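Side-chain contacts in purine nucleoside phosphorylase (Anopheles gambiae, PDB 2P4S), which splits inosine, guanosine and their deoxy forms with phosphate into free purine base and pentose 1-phosphate in purine salvage, working as a homotrimer: residues T100-R105 / L153-L158; V161-M166 / R362-I367. One frame throughout, in Å; residues are numbered along the deposited sequence.

Contact 1 (T100-R105 / L153-L158); sequences TYLLER and LVFGYL
This is helix-on-sheet packing: the C-terminal part of helix 92-105 rests through Leu-102 on Leu-153 and Phe-155, two residues of strand 152-158 that put their side chains on the same side of the sheet. With chi1 at -63°, CG of Leu-102 lies anti to its carbonyl carbon, and the two methyls reach the strand residues from there. The two isobutyl groups cross at about a right angle, and CD1 of Leu-102 lies 3.5 Å from CD2 of Leu-153, tighter than methyl groups usually come. The other methyl, CD2 of Leu-102, bridges the two strand residues, 4.1 Å from the same Leu-153 CD2 and 4.2 Å from Phe-155 CE2. Phe-155 also presents its far end to the root of the leucine, with CZ 4.1 Å from Leu-102 CB, and the approach to the ring is oblique. Arg-105 folds back on Tyr-101, whose CE1 sits over the guanidinium face while Arg-105 CD lies over the rim of the tyrosine ring. The contact is buried and apolar. Around it, Leu-102 also touches Phe-133 of strand 130-134 and Val-187 and Ile-191 of helix 178-191, while Phe-155 reaches Ile-191 and Met-164, joining two helices and three strands.

Contact 2 (V161-M166 / R362-I367); sequences VPVMCM and RIVKHI
Val-364 of the C-terminal helix 353-370 meets Val-161 and Val-163, which stand on the same side of strand 161-167 because they are two residues apart. The bond from CA to CB of Val-364 is aimed at the strand; CB then branches into two methyls, and CG1 makes the close contacts. With chi1 at 167°, CG1 stands opposite the backbone N and reaches the strand between the two valines. There it comes 3.4 Å from CG1 of Val-161, shorter than a relaxed methyl-methyl contact, and 3.6 Å from the CB of that same residue. Its third neighbour is CG1 of Val-163, at 3.8 Å. CG2 of Val-364, the other branch, is 4.3 Å from that same Val-163 CG1. The side chains of Val-161 and Val-364 run past one another in opposite directions, whereas Val-163 lies at a slant to Val-364. Along the helix, Ile-363 and Ile-367 touch helix 253-265, and Arg-362 NE forms a salt bridge with Glu-358. Helix 353-370 thus packs on one side of strand 161-167, as in the layered alpha/beta fold of the PNP/MTAP family, while Met-164 and Met-166 of that strand touch helix 178-191. The side-chain contacts within 4.5 Å are all between carbons of three buried valines, consistent with apolar packing in which a single methyl carries the close approaches.

From the N terminus, helix 92-105 comes first, and contact 1 closes a loop of 47 residues when strand 152-158 returns to it. The chain then turns directly into strand 161-167, where contact 2 opens; it closes only 195 residues later, on helix 353-370. The two loops therefore run in series, neither nested nor crossed. What couples them is the antiparallel pairing of the two strands, with probable backbone hydrogen bonds from Cys-165 N to Val-154 O and from Val-163 N to Gly-156 O, plus Leu-153 CD1 packed near Cys-165 O. Through this strand pair the first and last modelled helices are tied to one sheet.

Contact 1 (T100-R105 / L153-L158)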
ATOM      1  N   THR A 100     -22.168  23.430 -12.688  1.00 28.02           N
ATOM      2  CA  THR A 100     -23.294  24.228 -13.231  1.00 28.33           C
ATOM      3  C   THR A 100     -24.306  24.536 -12.134  1.00 27.72           C
ATOM      4  O   THR A 100     -24.719  25.697 -12.004  1.00 28.24           O
ATOM      5  CB  THR A 100     -23.950  23.557 -14.455  1.00 29.11           C
ATOM      6  OG1 THR A 100     -23.032  23.606 -15.557  1.00 29.95           O
ATOM      7  CG2 THR A 100     -25.203  24.328 -14.886  1.00 30.96           C
ATOM      8  N   TYR A 101     -24.623  23.519 -11.315  1.00 25.89           N
ATOM      9  CA  TYR A 101     -25.494  23.681 -10.151  1.00 24.34           C
ATOM     10  C   TYR A 101     -25.078  24.855  -9.270  1.00 23.88           C
ATOM     11  O   TYR A 101     -25.897  25.670  -8.840  1.00 23.13           O
ATOM     12  CB  TYR A 101     -25.527  22.392  -9.308  1.00 23.46           C
ATOM     13  CG  TYR A 101     -26.379  22.519  -8.078  1.00 22.11           C
ATOM     14  CD1 TYR A 101     -27.762  22.246  -8.127  1.00 22.47           C
ATOM     15  CD2 TYR A 101     -25.823  22.935  -6.866  1.00 20.07           C
ATOM     16  CE1 TYR A 101     -28.562  22.391  -7.001  1.00 21.12           C
ATOM     17  CE2 TYR A 101     -26.606  23.089  -5.731  1.00 22.00           C
ATOM     18  CZ  TYR A 101     -27.997  22.803  -5.806  1.00 22.46           C
ATOM     19  OH  TYR A 101     -28.787  22.983  -4.675  1.00 19.81           O
ATOM     20  N   LEU A 102     -23.798  24.910  -8.952  1.00 23.47           N
ATOM     21  CA  LEU A 102     -23.287  25.982  -8.087  1.00 23.43           C
ATOM     22  C   LEU A 102     -23.179  27.320  -8.854  1.00 23.28           C
ATOM     23  O   LEU A 102     -23.487  28.367  -8.320  1.00 23.73           O
ATOM     24  CB  LEU A 102     -21.914  25.554  -7.518  1.00 22.79           C
ATOM     25  CG  LEU A 102     -21.923  24.296  -6.609  1.00 20.83           C
ATOM     26  CD1 LEU A 102     -20.525  23.658  -6.458  1.00 19.53           C
ATOM     27  CD2 LEU A 102     -22.487  24.683  -5.266  1.00 16.74           C
ATOM     28  N   LEU A 103     -22.709  27.274 -10.091  1.00 23.96           N
ATOM     29  CA  LEU A 103     -22.536  28.487 -10.900  1.00 26.36           C
ATOM     30  C   LEU A 103     -23.865  29.218 -11.135  1.00 27.25           C
ATOM     31  O   LEU A 103     -23.863  30.433 -11.233  1.00 27.52           O
ATOM     32  CB  LEU A 103     -21.893  28.154 -12.246  1.00 26.33           C
ATOM     33  CG  LEU A 103     -20.410  27.764 -12.254  1.00 27.51           C
ATOM     34  CD1 LEU A 103     -20.012  27.228 -13.645  1.00 29.39           C
ATOM     35  CD2 LEU A 103     -19.545  28.914 -11.829  1.00 24.34           C
ATOM     36  N   GLU A 104     -24.969  28.449 -11.212  1.00 28.29           N
ATOM     37  CA  GLU A 104     -26.359  28.946 -11.272  1.00 29.51           C
ATOM     38  C   GLU A 104     -26.825  29.604  -9.994  1.00 28.30           C
ATOM     39  O   GLU A 104     -27.697  30.487 -10.014  1.00 29.24           O
ATOM     40  CB  GLU A 104     -27.309  27.807 -11.675  1.00 29.38           C
ATOM     41  CG  GLU A 104     -27.170  27.505 -13.189  1.00 31.79           C
ATOM     42  CD  GLU A 104     -27.994  26.307 -13.687  1.00 34.40           C
ATOM     43  OE1 GLU A 104     -28.559  25.536 -12.850  1.00 39.20           O
ATOM     44  OE2 GLU A 104     -28.033  26.115 -14.941  1.00 38.64           O
ATOM     45  N   ARG A 105     -26.204  29.242  -8.877  1.00 27.29           N
ATOM     46  CA  ARG A 105     -26.658  29.720  -7.566  1.00 26.10           C
ATOM     47  C   ARG A 105     -25.748  30.716  -6.855  1.00 25.81           C
ATOM     48  O   ARG A 105     -26.028  31.124  -5.738  1.00 25.94           O
ATOM     49  CB  ARG A 105     -27.007  28.523  -6.669  1.00 26.09           C
ATOM     50  CG  ARG A 105     -28.209  27.816  -7.215  1.00 26.34           C
ATOM     51  CD  ARG A 105     -28.416  26.425  -6.664  1.00 25.51           C
ATOM     52  NE  ARG A 105     -29.624  25.857  -7.256  1.00 22.15           N
ATOM     53  CZ  ARG A 105     -29.703  25.319  -8.468  1.00 23.85           C
ATOM     54  NH1 ARG A 105     -28.641  25.232  -9.256  1.00 20.32           N
ATOM     55  NH2 ARG A 105     -30.872  24.845  -8.891  1.00 23.86           N
ATOM     56  N   LEU A 153     -19.745  24.382   1.385  1.00 24.06           N
ATOM     57  CA  LEU A 153     -19.026  25.065   0.347  1.00 23.46           C
ATOM     58  C   LEU A 153     -19.376  26.577   0.412  1.00 23.94           C
ATOM     59  O   LEU A 153     -20.557  26.961   0.328  1.00 22.97           O
ATOM     60  CB  LEU A 153     -19.388  24.439  -0.994  1.00 24.04           C
ATOM     61  CG  LEU A 153     -18.512  24.752  -2.195  1.00 23.59           C
ATOM     62  CD1 LEU A 153     -17.013  24.505  -1.850  1.00 25.29           C
ATOM     63  CD2 LEU A 153     -18.943  23.906  -3.355  1.00 20.85           C
ATOM     64  N   VAL A 154     -18.369  27.415   0.655  1.00 23.18           N
ATOM     65  CA  VAL A 154     -18.589  28.832   0.897  1.00 23.63           C
ATOM     66  C   VAL A 154     -17.925  29.637  -0.233  1.00 24.62           C
ATOM     67  O   VAL A 154     -16.705  29.537  -0.457  1.00 24.62           O
ATOM     68  CB  VAL A 154     -18.083  29.288   2.286  1.00 23.08           C
ATOM     69  CG1 VAL A 154     -18.612  30.630   2.637  1.00 23.75           C
ATOM     70  CG2 VAL A 154     -18.553  28.360   3.354  1.00 23.38           C
ATOM     71  N   PHE A 155     -18.730  30.393  -0.985  1.00 24.36           N
ATOM     72  CA  PHE A 155     -18.191  31.269  -2.034  1.00 23.57           C
ATOM     73  C   PHE A 155     -18.230  32.626  -1.392  1.00 24.06           C
ATOM     74  O   PHE A 155     -19.263  33.028  -0.929  1.00 24.97           O
ATOM     75  CB  PHE A 155     -19.076  31.257  -3.279  1.00 22.84           C
ATOM     76  CG  PHE A 155     -19.019  29.983  -4.074  1.00 20.98           C
ATOM     77  CD1 PHE A 155     -18.300  29.933  -5.272  1.00 20.67           C
ATOM     78  CD2 PHE A 155     -19.736  28.845  -3.671  1.00 19.47           C
ATOM     79  CE1 PHE A 155     -18.234  28.738  -6.047  1.00 17.20           C
ATOM     80  CE2 PHE A 155     -19.693  27.678  -4.423  1.00 17.51           C
ATOM     81  CZ  PHE A 155     -18.946  27.626  -5.647  1.00 18.34           C
ATOM     82  N   GLY A 156     -17.108  33.334  -1.321  1.00 24.93           N
ATOM     83  CA  GLY A 156     -17.078  34.631  -0.618  1.00 24.45           C
ATOM     84  C   GLY A 156     -15.803  35.378  -0.950  1.00 25.51           C
ATOM     85  O   GLY A 156     -14.960  34.876  -1.699  1.00 25.37           O
ATOM     86  N   TYR A 157     -15.676  36.579  -0.384  1.00 26.58           N
ATOM     87  CA  TYR A 157     -14.503  37.446  -0.532  1.00 27.64           C
ATOM     88  C   TYR A 157     -13.551  37.298   0.646  1.00 27.87           C
ATOM     89  O   TYR A 157     -13.932  37.518   1.825  1.00 26.94           O
ATOM     90  CB  TYR A 157     -14.931  38.929  -0.726  1.00 29.04           C
ATOM     91  CG  TYR A 157     -15.659  39.155  -2.041  1.00 28.81           C
ATOM     92  CD1 TYR A 157     -14.959  39.505  -3.168  1.00 31.36           C
ATOM     93  CD2 TYR A 157     -17.055  38.983  -2.148  1.00 30.47           C
ATOM     94  CE1 TYR A 157     -15.612  39.706  -4.421  1.00 33.35           C
ATOM     95  CE2 TYR A 157     -17.740  39.167  -3.398  1.00 31.34           C
ATOM     96  CZ  TYR A 157     -17.002  39.536  -4.532  1.00 33.81           C
ATOM     97  OH  TYR A 157     -17.596  39.737  -5.792  1.00 32.50           O
ATOM     98  N   LEU A 158     -12.322  36.885   0.335  1.00 27.84           N
ATOM     99  CA  LEU A 158     -11.240  36.896   1.340  1.00 28.23           C
ATOM    100  C   LEU A 158     -10.352  38.161   1.158  1.00 28.61           C
ATOM    101  O   LEU A 158      -9.568  38.234   0.213  1.00 28.53           O
ATOM    102  CB  LEU A 158     -10.400  35.610   1.270  1.00 27.80           C
ATOM    103  CG  LEU A 158      -9.418  35.362   2.423  1.00 27.58           C
ATOM    104  CD1 LEU A 158     -10.112  35.367   3.769  1.00 25.54           C
ATOM    105  CD2 LEU A 158      -8.693  34.061   2.250  1.00 27.04           C
TER

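Contact 2 (V161-M166 / R362-I367)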
ATOM      1  N   VAL A 161     -10.889  39.378  -2.238  1.00 28.66           N
ATOM      2  CA  VAL A 161     -10.625  38.426  -3.341  1.00 26.95           C
ATOM      3  C   VAL A 161     -11.651  37.290  -3.297  1.00 26.70           C
ATOM      4  O   VAL A 161     -11.836  36.670  -2.233  1.00 27.65           O
ATOM      5  CB  VAL A 161      -9.160  37.882  -3.320  1.00 26.37           C
ATOM      6  CG1 VAL A 161      -8.903  36.957  -4.503  1.00 23.82           C
ATOM      7  CG2 VAL A 161      -8.160  39.061  -3.303  1.00 25.79           C
ATOM      8  N   PRO A 162     -12.364  37.056  -4.420  1.00 26.35           N
ATOM      9  CA  PRO A 162     -13.301  35.925  -4.474  1.00 26.26           C
ATOM     10  C   PRO A 162     -12.583  34.567  -4.383  1.00 26.25           C
ATOM     11  O   PRO A 162     -11.661  34.240  -5.198  1.00 25.75           O
ATOM     12  CB  PRO A 162     -14.003  36.091  -5.835  1.00 25.56           C
ATOM     13  CG  PRO A 162     -13.117  36.953  -6.627  1.00 27.04           C
ATOM     14  CD  PRO A 162     -12.353  37.820  -5.680  1.00 25.47           C
ATOM     15  N   VAL A 163     -13.025  33.796  -3.390  1.00 25.28           N
ATOM     16  CA  VAL A 163     -12.549  32.417  -3.157  1.00 24.99           C
ATOM     17  C   VAL A 163     -13.755  31.451  -3.076  1.00 25.78           C
ATOM     18  O   VAL A 163     -14.910  31.870  -2.919  1.00 24.96           O
ATOM     19  CB  VAL A 163     -11.607  32.296  -1.876  1.00 23.85           C
ATOM     20  CG1 VAL A 163     -10.423  33.268  -1.935  1.00 21.04           C
ATOM     21  CG2 VAL A 163     -12.374  32.553  -0.587  1.00 23.06           C
ATOM     22  N   MET A 164     -13.450  30.174  -3.242  1.00 27.09           N
ATOM     23  CA  MET A 164     -14.367  29.062  -3.060  1.00 28.76           C
ATOM     24  C   MET A 164     -13.721  28.207  -1.954  1.00 28.97           C
ATOM     25  O   MET A 164     -12.618  27.697  -2.110  1.00 28.81           O
ATOM     26  CB  MET A 164     -14.375  28.256  -4.338  1.00 28.69           C
ATOM     27  CG  MET A 164     -15.468  27.270  -4.417  1.00 32.27           C
ATOM     28  SD  MET A 164     -15.246  26.386  -5.949  1.00 30.64           S
ATOM     29  CE  MET A 164     -14.630  27.596  -7.000  1.00 34.46           C
ATOM     30  N   CYS A 165     -14.422  28.036  -0.853  1.00 28.83           N
ATOM     31  CA  CYS A 165     -13.848  27.473   0.320  1.00 28.45           C
ATOM     32  C   CYS A 165     -14.592  26.207   0.826  1.00 26.83           C
ATOM     33  O   CYS A 165     -15.809  26.243   1.120  1.00 26.95           O
ATOM     34  CB  CYS A 165     -13.795  28.601   1.328  1.00 29.78           C
ATOM     35  SG  CYS A 165     -12.984  28.122   2.768  1.00 38.77           S
ATOM     36  N   MET A 166     -13.891  25.066   0.831  1.00 24.63           N
ATOM     37  CA  MET A 166     -14.377  23.851   1.480  1.00 24.21           C
ATOM     38  C   MET A 166     -14.191  23.932   2.966  1.00 22.72           C
ATOM     39  O   MET A 166     -13.090  23.739   3.486  1.00 22.77           O
ATOM     40  CB  MET A 166     -13.697  22.605   0.956  1.00 23.05           C
ATOM     41  CG  MET A 166     -14.315  22.070  -0.306  1.00 23.95           C
ATOM     42  SD  MET A 166     -13.391  20.630  -0.883  1.00 28.66           S
ATOM     43  CE  MET A 166     -13.965  19.289   0.183  1.00 24.74           C
ATOM     44  N   ARG A 362      -3.217  36.902   2.969  1.00 22.79           N
ATOM     45  CA  ARG A 362      -2.040  37.420   2.252  1.00 22.18           C
ATOM     46  C   ARG A 362      -1.532  36.574   1.084  1.00 22.46           C
ATOM     47  O   ARG A 362      -1.115  37.151   0.079  1.00 22.07           O
ATOM     48  CB  ARG A 362      -0.937  37.763   3.227  1.00 22.82           C
ATOM     49  CG  ARG A 362      -1.380  38.846   4.145  1.00 23.54           C
ATOM     50  CD  ARG A 362      -0.267  39.520   4.857  1.00 26.91           C
ATOM     51  NE  ARG A 362      -0.814  40.490   5.815  1.00 27.97           N
ATOM     52  CZ  ARG A 362      -0.137  41.526   6.310  1.00 31.27           C
ATOM     53  NH1 ARG A 362       1.137  41.718   5.961  1.00 30.54           N
ATOM     54  NH2 ARG A 362      -0.721  42.348   7.184  1.00 30.86           N
ATOM     55  N   ILE A 363      -1.575  35.228   1.187  1.00 21.90           N
ATOM     56  CA  ILE A 363      -1.297  34.368   0.006  1.00 21.96           C
ATOM     57  C   ILE A 363      -2.265  34.562  -1.150  1.00 21.42           C
ATOM     58  O   ILE A 363      -1.848  34.673  -2.302  1.00 21.43           O
ATOM     59  CB  ILE A 363      -1.167  32.834   0.342  1.00 22.87           C
ATOM     60  CG1 ILE A 363       0.262  32.532   0.828  1.00 24.81           C
ATOM     61  CG2 ILE A 363      -1.350  31.946  -0.916  1.00 21.51           C
ATOM     62  CD1 ILE A 363       0.253  32.278   2.287  1.00 27.91           C
ATOM     63  N   VAL A 364      -3.553  34.595  -0.847  1.00 21.58           N
ATOM     64  CA  VAL A 364      -4.584  34.784  -1.880  1.00 22.44           C
ATOM     65  C   VAL A 364      -4.401  36.171  -2.536  1.00 23.49           C
ATOM     66  O   VAL A 364      -4.530  36.326  -3.779  1.00 23.42           O
ATOM     67  CB  VAL A 364      -6.009  34.631  -1.239  1.00 22.89           C
ATOM     68  CG1 VAL A 364      -7.109  35.131  -2.192  1.00 21.70           C
ATOM     69  CG2 VAL A 364      -6.248  33.197  -0.836  1.00 20.74           C
ATOM     70  N   LYS A 365      -4.114  37.176  -1.697  1.00 24.66           N
ATOM     71  CA  LYS A 365      -3.826  38.524  -2.196  1.00 27.58           C
ATOM     72  C   LYS A 365      -2.625  38.533  -3.153  1.00 26.93           C
ATOM     73  O   LYS A 365      -2.673  39.173  -4.192  1.00 28.07           O
ATOM     74  CB  LYS A 365      -3.641  39.482  -1.023  1.00 27.55           C
ATOM     75  CG  LYS A 365      -3.013  40.862  -1.371  1.00 31.26           C
ATOM     76  CD  LYS A 365      -2.479  41.518  -0.062  1.00 32.13           C
ATOM     77  CE  LYS A 365      -2.370  43.056  -0.204  1.00 41.71           C
ATOM     78  NZ  LYS A 365      -1.114  43.457  -0.904  1.00 44.45           N
ATOM     79  N   HIS A 366      -1.583  37.768  -2.849  1.00 27.19           N
ATOM     80  CA  HIS A 366      -0.466  37.627  -3.757  1.00 27.66           C
ATOM     81  C   HIS A 366      -0.839  36.951  -5.127  1.00 28.89           C
ATOM     82  O   HIS A 366      -0.454  37.418  -6.224  1.00 26.94           O
ATOM     83  CB  HIS A 366       0.688  36.886  -3.056  1.00 27.88           C
ATOM     84  CG  HIS A 366       1.923  36.763  -3.905  1.00 27.88           C
ATOM     85  ND1 HIS A 366       2.791  37.818  -4.111  1.00 27.56           N
ATOM     86  CD2 HIS A 366       2.403  35.725  -4.635  1.00 24.93           C
ATOM     87  CE1 HIS A 366       3.771  37.418  -4.910  1.00 27.22           C
ATOM     88  NE2 HIS A 366       3.552  36.156  -5.242  1.00 25.44           N
ATOM     89  N   ILE A 367      -1.577  35.838  -5.051  1.00 29.64           N
ATOM     90  CA  ILE A 367      -2.074  35.153  -6.246  1.00 29.54           C
ATOM     91  C   ILE A 367      -2.895  36.136  -7.107  1.00 31.64           C
ATOM     92  O   ILE A 367      -2.782  36.161  -8.333  1.00 32.64           O
ATOM     93  CB  ILE A 367      -2.948  33.940  -5.854  1.00 28.82           C
ATOM     94  CG1 ILE A 367      -2.075  32.856  -5.190  1.00 27.74           C
ATOM     95  CG2 ILE A 367      -3.767  33.452  -7.061  1.00 26.82           C
ATOM     96  CD1 ILE A 367      -2.828  31.754  -4.430  1.00 28.20           C
TER